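PDB 4BSX: TIR domain-containing adapter molecule 1 from Homo sapiens, which acts as the adaptor TRIF in Toll-like receptor signalling and probably leads to interferon-beta induction, represented here by its helical N-terminal domain. Local coordinates for residues Ala98-Tyr103 / Asp118-Glu123; Pro92-Trp97 / Val125-Ser130; Ser13-Leu18 / His47-Leu52; Gln43-Ala48 / Ile62-Leu67. The protein carries 2 engineered substitutions. All blocks are in the same frame, centred on the assembly; numbering follows the deposited sequence.

How the interactions relate
All four contacts lie in one all-helical domain. Interactions 1 and 2 join the same two helices, 96-108 and 114-130, at successive levels, with centres about 10 Å apart. Glu142 on helix 136-147 serves both, bonding Arg101 and Tyr121 of interaction 1 and Trp97 of interaction 2. Interactions 3 and 4 share helix 43-53, with centres about 11 Å apart. Helix 96-108 links the two pairs through Leu102 and Tyr103. CD1 of Leu102 lies 3.5 Å from SE of Met49 in interaction 3, and its CD2 3.7 Å from CB of Leu46 in interaction 4. The hydroxyl end of Tyr103 packs on Ser13, Ala14 and Ile17. Interaction 2 touches neither interaction 3 nor interaction 4.

Interaction 1. Residues Ala98-Tyr103 / Asp118-Glu123; sequences AVARLY and DVAYQE
Ala100 and Ala120 face each other in an antiparallel helical hairpin of the successive helices 96-108 and 114-130, with 163° between the segment directions. Their axes approach to 8.2 Å. The two alanines mark the tightest point, CA of Ala100 lying 4.7 Å from CA of Ala120. The methyl of Ala120 points at the Ala100 backbone, with CB 3.6 Å from CA of Ala100. Val99 and Tyr103 flank this methyl more loosely. The ring of Tyr121 swings across to helix 96-108. CB of Ala100 stands over the centre of one ring face, 3.5 Å from the centroid and 9° off the normal. This is a CH-pi contact. The hydroxyl end of Tyr121 reaches on to Arg101, whose CG lies 3.7 Å from OH of Tyr121. The arginine chain runs extended from CG to NE, and its guanidinium plane is turned 63° from the ring. Both polar ends have Glu142 of helix 136-147 as partner: Arg101 by a salt bridge, Tyr121 by a hydrogen bond. The small alanines therefore allow close helix packing without any hydrogen bond across the pair, while one glutamate from a third helix probably fixes both polar ends and balances the arginine charge.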
loop_
_atom_site.group_PDB
_atom_site.type_symbol
_atom_site.label_atom_id
_atom_site.label_comp_id
_atom_site.label_asym_id
_atom_site.label_seq_id
_atom_site.Cartn_x
_atom_site.Cartn_y
_atom_site.Cartn_z
ATOM N N ALA A 98 -5.548 -2.277 -0.487
ATOM C CA ALA A 98 -4.339 -1.507 -0.627
ATOM C C ALA A 98 -3.218 -2.152 0.173
ATOM O O ALA A 98 -2.102 -2.333 -0.308
ATOM C CB ALA A 98 -4.590 -0.093 -0.137
ATOM N N VAL A 99 -3.513 -2.512 1.411
ATOM C CA VAL A 99 -2.505 -3.149 2.250
ATOM C C VAL A 99 -2.038 -4.483 1.631
ATOM O O VAL A 99 -0.830 -4.715 1.535
ATOM C CB VAL A 99 -2.963 -3.255 3.728
ATOM C CG1 VAL A 99 -2.092 -4.235 4.525
ATOM C CG2 VAL A 99 -2.939 -1.869 4.391
ATOM N N ALA A 100 -2.960 -5.349 1.207
ATOM C CA ALA A 100 -2.586 -6.568 0.444
ATOM C C ALA A 100 -1.615 -6.303 -0.763
ATOM O O ALA A 100 -0.634 -7.023 -0.986
ATOM C CB ALA A 100 -3.862 -7.256 -0.062
ATOM N N ARG A 101 -1.926 -5.266 -1.538
ATOM C CA ARG A 101 -1.152 -4.900 -2.694
ATOM C C ARG A 101 0.293 -4.445 -2.269
ATOM O O ARG A 101 1.324 -4.895 -2.809
ATOM C CB ARG A 101 -1.922 -3.819 -3.433
ATOM C CG ARG A 101 -3.000 -4.394 -4.353
ATOM C CD ARG A 101 -3.800 -3.341 -5.148
ATOM N NE ARG A 101 -4.739 -4.026 -6.049
ATOM C CZ ARG A 101 -5.571 -3.417 -6.889
ATOM N NH1 ARG A 101 -5.589 -2.093 -6.962
ATOM N NH2 ARG A 101 -6.395 -4.138 -7.663
ATOM N N LEU A 102 0.344 -3.573 -1.275
ATOM C CA LEU A 102 1.572 -3.183 -0.649
ATOM C C LEU A 102 2.368 -4.396 -0.153
ATOM O O LEU A 102 3.556 -4.507 -0.413
ATOM C CB LEU A 102 1.292 -2.211 0.481
ATOM C CG LEU A 102 0.723 -0.852 0.051
ATOM C CD1 LEU A 102 0.561 -0.004 1.299
ATOM C CD2 LEU A 102 1.593 -0.138 -1.005
ATOM N N TYR A 103 1.723 -5.325 0.531
ATOM C CA TYR A 103 2.465 -6.449 1.054
ATOM C C TYR A 103 2.922 -7.363 -0.042
ATOM O O TYR A 103 3.942 -8.072 0.112
ATOM C CB TYR A 103 1.688 -7.203 2.104
ATOM C CG TYR A 103 2.001 -6.699 3.505
ATOM C CD1 TYR A 103 1.479 -5.502 3.946
ATOM C CD2 TYR A 103 2.842 -7.392 4.350
ATOM C CE1 TYR A 103 1.746 -5.021 5.177
ATOM C CE2 TYR A 103 3.123 -6.904 5.617
ATOM C CZ TYR A 103 2.567 -5.716 6.021
ATOM O OH TYR A 103 2.811 -5.192 7.271
ATOM N N ASP A 118 -0.092 -13.233 2.234
ATOM C CA ASP A 118 -1.222 -14.162 2.172
ATOM C C ASP A 118 -2.265 -13.737 3.180
ATOM O O ASP A 118 -3.466 -13.643 2.884
ATOM C CB ASP A 118 -0.761 -15.589 2.519
ATOM C CG ASP A 118 0.034 -16.255 1.398
ATOM O OD1 ASP A 118 0.088 -15.717 0.268
ATOM O OD2 ASP A 118 0.576 -17.348 1.637
ATOM N N VAL A 119 -1.798 -13.509 4.393
ATOM C CA VAL A 119 -2.657 -13.045 5.470
ATOM C C VAL A 119 -3.364 -11.754 5.049
ATOM O O VAL A 119 -4.570 -11.628 5.244
ATOM C CB VAL A 119 -1.852 -12.804 6.750
ATOM C CG1 VAL A 119 -2.695 -12.085 7.806
ATOM C CG2 VAL A 119 -1.329 -14.119 7.280
ATOM N N ALA A 120 -2.637 -10.811 4.446
ATOM C CA ALA A 120 -3.256 -9.559 3.948
ATOM C C ALA A 120 -4.361 -9.773 2.860
ATOM O O ALA A 120 -5.437 -9.157 2.936
ATOM C CB ALA A 120 -2.156 -8.561 3.468
ATOM N N TYR A 121 -4.124 -10.646 1.874
ATOM C CA TYR A 121 -5.165 -10.928 0.893
ATOM C C TYR A 121 -6.409 -11.540 1.587
ATOM O O TYR A 121 -7.537 -11.187 1.289
ATOM C CB TYR A 121 -4.641 -11.748 -0.303
ATOM C CG TYR A 121 -4.132 -10.811 -1.419
ATOM C CD1 TYR A 121 -4.996 -10.011 -2.075
ATOM C CD2 TYR A 121 -2.785 -10.671 -1.719
ATOM C CE1 TYR A 121 -4.604 -9.144 -3.004
ATOM C CE2 TYR A 121 -2.372 -9.781 -2.684
ATOM C CZ TYR A 121 -3.304 -9.018 -3.322
ATOM O OH TYR A 121 -3.007 -8.116 -4.328
ATOM N N GLN A 122 -6.197 -12.421 2.540
ATOM C CA GLN A 122 -7.297 -13.016 3.247
ATOM C C GLN A 122 -8.128 -11.949 3.938
ATOM O O GLN A 122 -9.317 -11.855 3.684
ATOM C CB GLN A 122 -6.774 -14.021 4.270
ATOM C CG GLN A 122 -6.150 -15.234 3.645
ATOM C CD GLN A 122 -5.669 -16.204 4.683
ATOM O OE1 GLN A 122 -5.000 -15.816 5.649
ATOM N NE2 GLN A 122 -6.027 -17.469 4.519
ATOM N N GLU A 123 -7.510 -11.155 4.810
ATOM C CA GLU A 123 -8.224 -10.113 5.520
ATOM C C GLU A 123 -8.970 -9.229 4.546
ATOM O O GLU A 123 -10.052 -8.752 4.848
ATOM C CB GLU A 123 -7.269 -9.268 6.410
ATOM C CG GLU A 123 -6.718 -10.080 7.579
ATOM C CD GLU A 123 -5.647 -9.352 8.387
ATOM O OE1 GLU A 123 -5.391 -8.163 8.098
ATOM O OE2 GLU A 123 -5.059 -9.968 9.315
#

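Interaction 2. Residues Pro92-Trp97 / Val125-Ser130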
loop_
_atom_site.group_PDB
_atom_site.type_symbol
_atom_site.label_atom_id
_atom_site.label_comp_id
_atom_site.label_asym_id
_atom_site.label_seq_id
_atom_site.Cartn_x
_atom_site.Cartn_y
_atom_site.Cartn_z
ATOM N N PRO A 92 -12.749 7.410 7.425
ATOM C CA PRO A 92 -11.542 6.666 7.028
ATOM C C PRO A 92 -11.925 5.522 6.128
ATOM O O PRO A 92 -12.948 4.900 6.425
ATOM C CB PRO A 92 -11.027 6.079 8.344
ATOM C CG PRO A 92 -11.630 6.918 9.416
ATOM C CD PRO A 92 -12.931 7.416 8.887
ATOM N N PRO A 93 -11.120 5.230 5.084
ATOM C CA PRO A 93 -11.424 4.145 4.150
ATOM C C PRO A 93 -10.933 2.800 4.697
ATOM O O PRO A 93 -10.016 2.725 5.533
ATOM C CB PRO A 93 -10.603 4.531 2.941
ATOM C CG PRO A 93 -9.361 5.074 3.561
ATOM C CD PRO A 93 -9.789 5.788 4.807
ATOM N N ASP A 94 -11.587 1.758 4.236
ATOM C CA ASP A 94 -11.097 0.393 4.301
ATOM C C ASP A 94 -9.770 0.353 3.544
ATOM O O ASP A 94 -9.723 0.743 2.388
ATOM C CB ASP A 94 -12.101 -0.498 3.572
ATOM C CG ASP A 94 -11.674 -1.930 3.519
ATOM O OD1 ASP A 94 -10.909 -2.357 4.421
ATOM O OD2 ASP A 94 -12.129 -2.619 2.577
ATOM N N VAL A 95 -8.698 -0.081 4.210
ATOM C CA VAL A 95 -7.368 -0.088 3.603
ATOM C C VAL A 95 -6.896 -1.508 3.249
ATOM O O VAL A 95 -5.770 -1.700 2.828
ATOM C CB VAL A 95 -6.296 0.629 4.514
ATOM C CG1 VAL A 95 -6.746 2.040 4.862
ATOM C CG2 VAL A 95 -5.921 -0.229 5.761
ATOM N N SER A 96 -7.746 -2.513 3.404
ATOM C CA SER A 96 -7.250 -3.888 3.433
ATOM C C SER A 96 -6.693 -4.343 2.066
ATOM O O SER A 96 -5.715 -5.102 2.006
ATOM C CB SER A 96 -8.357 -4.821 3.921
ATOM O OG SER A 96 -9.417 -4.876 2.969
ATOM N N TRP A 97 -7.275 -3.829 0.982
ATOM C CA TRP A 97 -6.924 -4.248 -0.373
ATOM C C TRP A 97 -5.600 -3.572 -0.740
ATOM O O TRP A 97 -4.676 -4.189 -1.239
ATOM C CB TRP A 97 -8.036 -3.869 -1.370
ATOM C CG TRP A 97 -7.943 -4.564 -2.734
ATOM C CD1 TRP A 97 -6.856 -5.195 -3.269
ATOM C CD2 TRP A 97 -8.996 -4.699 -3.704
ATOM N NE1 TRP A 97 -7.164 -5.711 -4.512
ATOM C CE2 TRP A 97 -8.470 -5.416 -4.802
ATOM C CE3 TRP A 97 -10.334 -4.282 -3.749
ATOM C CZ2 TRP A 97 -9.236 -5.721 -5.941
ATOM C CZ3 TRP A 97 -11.086 -4.567 -4.882
ATOM C CH2 TRP A 97 -10.541 -5.292 -5.956
ATOM N N VAL A 125 -10.182 -10.171 1.823
ATOM C CA VAL A 125 -11.259 -10.955 1.219
ATOM C C VAL A 125 -12.395 -10.983 2.244
ATOM O O VAL A 125 -13.544 -10.715 1.908
ATOM C CB VAL A 125 -10.778 -12.368 0.802
ATOM C CG1 VAL A 125 -11.948 -13.294 0.572
ATOM C CG2 VAL A 125 -9.931 -12.293 -0.445
ATOM N N ARG A 126 -12.032 -11.214 3.512
ATOM C CA ARG A 126 -12.960 -11.122 4.634
ATOM C C ARG A 126 -13.639 -9.774 4.687
ATOM O O ARG A 126 -14.840 -9.694 4.764
ATOM C CB ARG A 126 -12.216 -11.365 5.933
ATOM C CG ARG A 126 -13.094 -11.719 7.119
ATOM C CD ARG A 126 -12.218 -12.007 8.310
ATOM N NE ARG A 126 -11.104 -12.850 7.885
ATOM C CZ ARG A 126 -9.914 -12.871 8.465
ATOM N NH1 ARG A 126 -9.684 -12.099 9.516
ATOM N NH2 ARG A 126 -8.959 -13.666 7.989
ATOM N N THR A 127 -12.874 -8.705 4.627
ATOM C CA THR A 127 -13.456 -7.373 4.639
ATOM C C THR A 127 -14.501 -7.158 3.505
ATOM O O THR A 127 -15.632 -6.784 3.790
ATOM C CB THR A 127 -12.351 -6.331 4.593
ATOM O OG1 THR A 127 -11.583 -6.420 5.786
ATOM C CG2 THR A 127 -12.922 -4.948 4.504
ATOM N N LEU A 128 -14.143 -7.416 2.244
ATOM C CA LEU A 128 -15.077 -7.212 1.137
ATOM C C LEU A 128 -16.342 -8.122 1.255
ATOM O O LEU A 128 -17.427 -7.733 0.888
ATOM C CB LEU A 128 -14.368 -7.389 -0.226
ATOM C CG LEU A 128 -13.726 -6.113 -0.808
ATOM C CD1 LEU A 128 -12.508 -5.737 -0.005
ATOM C CD2 LEU A 128 -13.401 -6.239 -2.282
ATOM N N SER A 129 -16.182 -9.325 1.779
ATOM C CA SER A 129 -17.305 -10.214 1.995
ATOM C C SER A 129 -18.312 -9.689 2.983
ATOM O O SER A 129 -19.527 -9.821 2.788
ATOM C CB SER A 129 -16.800 -11.559 2.506
ATOM O OG SER A 129 -16.178 -12.230 1.428
ATOM N N SER A 130 -17.802 -9.118 4.061
ATOM C CA SER A 130 -18.612 -8.721 5.153
ATOM C C SER A 130 -19.554 -7.614 4.706
ATOM O O SER A 130 -20.552 -7.315 5.382
ATOM C CB SER A 130 -17.724 -8.235 6.331
ATOM O OG SER A 130 -17.182 -6.932 6.072
#
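OD1 of Asp94, whose carboxylate packs on Thr127, accepts two bonds from Ser96. Both are weak: Ser96 N lies 3.3 Å from OD1 of Asp94, and Ser96 OG is equally far. The weak bond to the backbone N closes an Asx turn just where helix 96-108 begins, with Val95 at the N-cap position. Ser96 OG sits between its own backbone N and carbonyl carbon (chi1 67°), which puts it within reach of the carboxylate. The other oxygen of Asp94 forms a salt bridge with Arg131, which follows closely on the second segment.

Across the contact, Asp94 and Thr127 approach from opposite directions. The methyl does the touching: CG2 of Thr127 lies 3.1 Å from OD2 of Asp94, which is tight. OG1 of Thr127 lies beside the backbone N (chi1 -65°), which leaves the CG2 methyl anti to that N and facing the carboxylate. The hydroxyl bonds to the carbonyl O of Glu123, one turn back. Ser96 OG meets the same side chain, 3.7 Å from CB of Thr127. Next to this polar group, CD2 of Leu128 lies 3.9 Å from CZ3 of Trp97, the two side chains crossing at about a right angle. Leu139 of helix 136-147 touches both Trp97 and Leu128, and Trp97 NE1 bonds to Glu142. No hydrogen bond spans the two segments. The joint rests on van der Waals contact: oxygens of Asp94 and Ser96 against Thr127, and Leu128 against Trp97. The charge of Asp94 is probably balanced by Arg131.

Interaction 3. Residues Ser13-Leu18 / His47-Leu52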
loop_
_atom_site.group_PDB
_atom_site.type_symbol
_atom_site.label_atom_id
_atom_site.label_comp_id
_atom_site.label_asym_id
_atom_site.label_seq_id
_atom_site.Cartn_x
_atom_site.Cartn_y
_atom_site.Cartn_z
ATOM N N SER A 13 2.650 -1.242 9.937
ATOM C CA SER A 13 3.652 -2.306 9.858
ATOM C C SER A 13 4.409 -2.292 8.528
ATOM O O SER A 13 5.568 -2.607 8.507
ATOM C CB SER A 13 3.060 -3.693 10.073
ATOM O OG SER A 13 2.800 -3.909 11.443
ATOM N N ALA A 14 3.729 -1.946 7.437
ATOM C CA ALA A 14 4.385 -1.798 6.153
ATOM C C ALA A 14 5.391 -0.657 6.243
ATOM O O ALA A 14 6.497 -0.765 5.730
ATOM C CB ALA A 14 3.375 -1.529 5.041
ATOM N N PHE A 15 5.028 0.444 6.882
ATOM C CA PHE A 15 6.006 1.538 7.081
ATOM C C PHE A 15 7.252 1.041 7.918
ATOM O O PHE A 15 8.434 1.432 7.690
ATOM C CB PHE A 15 5.325 2.721 7.766
ATOM C CG PHE A 15 4.664 3.733 6.830
ATOM C CD1 PHE A 15 5.423 4.607 6.064
ATOM C CD2 PHE A 15 3.285 3.868 6.804
ATOM C CE1 PHE A 15 4.805 5.572 5.256
ATOM C CE2 PHE A 15 2.659 4.828 5.987
ATOM C CZ PHE A 15 3.421 5.682 5.225
ATOM N N ASP A 16 7.003 0.165 8.888
ATOM C CA ASP A 16 8.090 -0.358 9.719
ATOM C C ASP A 16 9.028 -1.250 8.921
ATOM O O ASP A 16 10.239 -1.261 9.122
ATOM C CB ASP A 16 7.550 -1.113 10.933
ATOM C CG ASP A 16 6.941 -0.169 11.993
ATOM O OD1 ASP A 16 7.427 0.969 12.119
ATOM O OD2 ASP A 16 5.972 -0.557 12.674
ATOM N N ILE A 17 8.444 -2.020 8.024
ATOM C CA ILE A 17 9.204 -2.886 7.138
ATOM C C ILE A 17 10.153 -2.086 6.251
ATOM O O ILE A 17 11.308 -2.466 6.089
ATOM C CB ILE A 17 8.278 -3.710 6.304
ATOM C CG1 ILE A 17 7.630 -4.773 7.196
ATOM C CG2 ILE A 17 9.052 -4.410 5.188
ATOM C CD1 ILE A 17 6.427 -5.433 6.585
ATOM N N LEU A 18 9.640 -0.993 5.688
ATOM C CA LEU A 18 10.438 -0.006 4.977
ATOM C C LEU A 18 11.538 0.566 5.877
ATOM O O LEU A 18 12.725 0.597 5.499
ATOM C CB LEU A 18 9.512 1.099 4.440
ATOM C CG LEU A 18 8.566 0.666 3.286
ATOM C CD1 LEU A 18 7.811 1.840 2.693
ATOM C CD2 LEU A 18 9.295 -0.043 2.153
ATOM N N HIS A 47 5.693 3.977 -3.629
ATOM C CA HIS A 47 6.760 4.927 -3.979
ATOM C C HIS A 47 6.703 6.111 -3.008
ATOM O O HIS A 47 7.725 6.585 -2.482
ATOM C CB HIS A 47 6.571 5.369 -5.442
ATOM C CG HIS A 47 7.442 6.505 -5.863
ATOM N ND1 HIS A 47 8.804 6.376 -6.043
ATOM C CD2 HIS A 47 7.136 7.790 -6.159
ATOM C CE1 HIS A 47 9.308 7.551 -6.376
ATOM N NE2 HIS A 47 8.317 8.421 -6.468
ATOM N N ALA A 48 5.488 6.565 -2.741
ATOM C CA ALA A 48 5.281 7.747 -1.881
ATOM C C ALA A 48 5.659 7.460 -0.425
ATOM O O ALA A 48 6.251 8.308 0.264
ATOM C CB ALA A 48 3.805 8.236 -1.972
HETATM N N MSE A 49 5.281 6.273 0.054
HETATM C CA MSE A 49 5.595 5.828 1.433
HETATM C C MSE A 49 7.103 5.681 1.594
HETATM O O MSE A 49 7.681 6.033 2.647
HETATM C CB MSE A 49 4.891 4.512 1.741
HETATM C CG MSE A 49 3.352 4.655 1.864
HETATM SE SE MSE A 49 2.404 2.912 1.800
HETATM C CE MSE A 49 3.179 1.916 3.248
ATOM N N VAL A 50 7.748 5.173 0.544
ATOM C CA VAL A 50 9.234 5.074 0.503
ATOM C C VAL A 50 9.862 6.436 0.676
ATOM O O VAL A 50 10.732 6.603 1.481
ATOM C CB VAL A 50 9.722 4.416 -0.801
ATOM C CG1 VAL A 50 11.228 4.721 -1.044
ATOM C CG2 VAL A 50 9.482 2.935 -0.702
ATOM N N LEU A 51 9.376 7.422 -0.068
ATOM C CA LEU A 51 9.848 8.798 0.057
ATOM C C LEU A 51 9.638 9.368 1.475
ATOM O O LEU A 51 10.487 10.080 2.032
ATOM C CB LEU A 51 9.094 9.660 -0.954
ATOM C CG LEU A 51 9.436 9.359 -2.392
ATOM C CD1 LEU A 51 8.467 10.061 -3.351
ATOM C CD2 LEU A 51 10.858 9.794 -2.649
ATOM N N LEU A 52 8.478 9.076 2.052
ATOM C CA LEU A 52 8.174 9.512 3.410
ATOM C C LEU A 52 9.135 8.904 4.418
ATOM O O LEU A 52 9.588 9.597 5.327
ATOM C CB LEU A 52 6.737 9.122 3.788
ATOM C CG LEU A 52 5.606 9.889 3.107
ATOM C CD1 LEU A 52 4.274 9.327 3.528
ATOM C CD2 LEU A 52 5.733 11.366 3.440
#
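A Met-aromatic contact joins helices 11-19 and 43-53 at this buried crossing. Met49, modelled as selenomethionine, reaches across to Phe15. The helical segments cross at -61°, with their axes 10.0 Å apart, a gap that the larger side chains fill. CE of Met49 stands over one face of the Phe15 ring, 4.0 Å from the centroid and close to the normal. SE of Met49 is also above the face but farther off, 4.9 Å from the same centroid. The bend at the last torsion of Met49 (chi3 57°) carries the methyl over the ring centre. Nearer its root, CG of Met49 presses on CZ of Phe15 at 3.5 Å. The two side chains cross at about a right angle, and CB, CG and CE of Met49 all lie against the ring. The methyl also meets Ala14, whose CB is 3.9 Å from CE of Met49.

Leu52 takes a different part of the ring: its CD1 lies near the ring plane at the edge, 4.1 Å from CZ of Phe15. One turn on from Ala14, CD1 of Leu18 touches CG2 of Val50 at 3.9 Å and also packs against CB of Met49. Trp80 stacks with the Phe15 ring, and Leu102 of helix 96-108 packs on Met49. Dispersion forces and the aromatic face hold the crossing together. With no hydrogen bond between the segments, its fit depends on side-chain shape, as expected inside a helical domain core.

Interaction 4. Residues Gln43-Ala48 / Ile62-Leu67; sequences QDLLHA and ISLEAL
Apolar packing carries most of this contact between the successive helices 43-53 and 57-65. CD2 of Leu64 bridges two residues one turn apart on helix 43-53, 3.7 Å from CB of Ala48 and 4.1 Å from CD1 of Leu45. The two leucines cross at a slant. Ala48 also faces Ser63, with CB of Ala48 4.2 Å from CB of Ser63. The CA atoms of Ala48 and Ser63 are the nearest across the segments, 6.0 Å apart.

Contact with the backbone comes from Leu67. Its CD1 lies 3.9 Å from both C of Asp44 and N of Leu45. The other methyl, CD2, lies 3.9 Å from CB of Asp44, so the aspartate offers its aliphatic root.

Polar groups meet without bonding. CG of His47 is anti to the backbone N (chi1 170°), which brings the ring edge toward Ser63. OG of Ser63 sits near the ring plane, 3.9 Å from CD2 of His47. The serine hydroxyl instead bonds to the carbonyl O of Glu59 within its own helix.

Helix 71-79 packs against the seam, where Val76 touches both Leu45 and Leu64, and Ala73 touches Leu67. His47 also meets Leu33 of helix 23-33, and Leu46 packs on helix 96-108.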
loop_
_atom_site.group_PDB
_atom_site.type_symbol
_atom_site.label_atom_id
_atom_site.label_comp_id
_atom_site.label_asym_id
_atom_site.label_seq_id
_atom_site.Cartn_x
_atom_site.Cartn_y
_atom_site.Cartn_z
ATOM N N GLN A 43 2.159 0.319 -6.531
ATOM C CA GLN A 43 3.536 0.787 -6.693
ATOM C C GLN A 43 3.628 2.248 -6.407
ATOM O O GLN A 43 4.582 2.692 -5.780
ATOM C CB GLN A 43 4.025 0.608 -8.138
ATOM C CG GLN A 43 4.420 -0.781 -8.546
ATOM C CD GLN A 43 5.447 -0.807 -9.689
ATOM O OE1 GLN A 43 6.266 -1.725 -9.774
ATOM N NE2 GLN A 43 5.403 0.199 -10.564
ATOM N N ASP A 44 2.673 3.002 -6.958
ATOM C CA ASP A 44 2.718 4.458 -6.847
ATOM C C ASP A 44 2.589 4.871 -5.368
ATOM O O ASP A 44 3.320 5.730 -4.899
ATOM C CB ASP A 44 1.635 5.121 -7.700
ATOM C CG ASP A 44 2.005 5.194 -9.169
ATOM O OD1 ASP A 44 3.204 5.054 -9.491
ATOM O OD2 ASP A 44 1.093 5.416 -9.994
ATOM N N LEU A 45 1.682 4.238 -4.638
ATOM C CA LEU A 45 1.465 4.564 -3.236
ATOM C C LEU A 45 2.727 4.139 -2.468
ATOM O O LEU A 45 3.260 4.912 -1.670
ATOM C CB LEU A 45 0.195 3.852 -2.695
ATOM C CG LEU A 45 -0.120 3.959 -1.189
ATOM C CD1 LEU A 45 -0.350 5.408 -0.828
ATOM C CD2 LEU A 45 -1.337 3.097 -0.730
ATOM N N LEU A 46 3.238 2.936 -2.752
ATOM C CA LEU A 46 4.480 2.481 -2.129
ATOM C C LEU A 46 5.681 3.392 -2.451
ATOM O O LEU A 46 6.586 3.569 -1.624
ATOM C CB LEU A 46 4.804 1.049 -2.521
ATOM C CG LEU A 46 5.936 0.387 -1.699
ATOM C CD1 LEU A 46 5.636 0.338 -0.213
ATOM C CD2 LEU A 46 6.209 -1.023 -2.186
ATOM N N HIS A 47 5.693 3.977 -3.629
ATOM C CA HIS A 47 6.760 4.927 -3.979
ATOM C C HIS A 47 6.703 6.111 -3.008
ATOM O O HIS A 47 7.725 6.585 -2.482
ATOM C CB HIS A 47 6.571 5.369 -5.442
ATOM C CG HIS A 47 7.442 6.505 -5.863
ATOM N ND1 HIS A 47 8.804 6.376 -6.043
ATOM C CD2 HIS A 47 7.136 7.790 -6.159
ATOM C CE1 HIS A 47 9.308 7.551 -6.376
ATOM N NE2 HIS A 47 8.317 8.421 -6.468
ATOM N N ALA A 48 5.488 6.565 -2.741
ATOM C CA ALA A 48 5.281 7.747 -1.881
ATOM C C ALA A 48 5.659 7.460 -0.425
ATOM O O ALA A 48 6.251 8.308 0.264
ATOM C CB ALA A 48 3.805 8.236 -1.972
ATOM N N ILE A 62 4.012 15.677 -3.283
ATOM C CA ILE A 62 3.705 15.884 -4.700
ATOM C C ILE A 62 3.168 14.598 -5.337
ATOM O O ILE A 62 2.220 14.620 -6.081
ATOM C CB ILE A 62 4.929 16.427 -5.451
ATOM C CG1 ILE A 62 5.105 17.906 -5.097
ATOM C CG2 ILE A 62 4.775 16.242 -6.961
ATOM C CD1 ILE A 62 6.476 18.411 -5.346
ATOM N N SER A 63 3.768 13.476 -4.983
ATOM C CA SER A 63 3.304 12.187 -5.438
ATOM C C SER A 63 1.910 11.845 -4.895
ATOM O O SER A 63 1.099 11.194 -5.579
ATOM C CB SER A 63 4.284 11.103 -4.993
ATOM O OG SER A 63 5.589 11.352 -5.513
ATOM N N LEU A 64 1.617 12.230 -3.659
ATOM C CA LEU A 64 0.325 11.832 -3.106
ATOM C C LEU A 64 -0.736 12.720 -3.698
ATOM O O LEU A 64 -1.862 12.299 -3.894
ATOM C CB LEU A 64 0.319 11.908 -1.582
ATOM C CG LEU A 64 1.182 10.796 -0.960
ATOM C CD1 LEU A 64 1.602 11.201 0.427
ATOM C CD2 LEU A 64 0.444 9.466 -0.953
ATOM N N GLU A 65 -0.379 13.966 -3.990
ATOM C CA GLU A 65 -1.336 14.858 -4.633
ATOM C C GLU A 65 -1.765 14.306 -6.010
ATOM O O GLU A 65 -2.913 14.451 -6.405
ATOM C CB GLU A 65 -0.784 16.280 -4.766
ATOM C CG GLU A 65 -1.323 17.076 -5.985
ATOM C CD GLU A 65 -2.725 17.642 -5.792
ATOM O OE1 GLU A 65 -3.176 17.719 -4.629
ATOM O OE2 GLU A 65 -3.363 18.023 -6.809
ATOM N N ALA A 66 -0.858 13.662 -6.730
ATOM C CA ALA A 66 -1.232 13.066 -7.996
ATOM C C ALA A 66 -2.123 11.858 -7.766
ATOM O O ALA A 66 -2.764 11.354 -8.693
ATOM C CB ALA A 66 0.013 12.669 -8.783
ATOM N N LEU A 67 -2.165 11.368 -6.529
ATOM C CA LEU A 67 -2.943 10.162 -6.242
ATOM C C LEU A 67 -4.261 10.450 -5.533
ATOM O O LEU A 67 -4.929 9.532 -5.091
ATOM C CB LEU A 67 -2.100 9.152 -5.426
ATOM C CG LEU A 67 -0.875 8.524 -6.114
ATOM C CD1 LEU A 67 -0.083 7.661 -5.162
ATOM C CD2 LEU A 67 -1.279 7.707 -7.325
#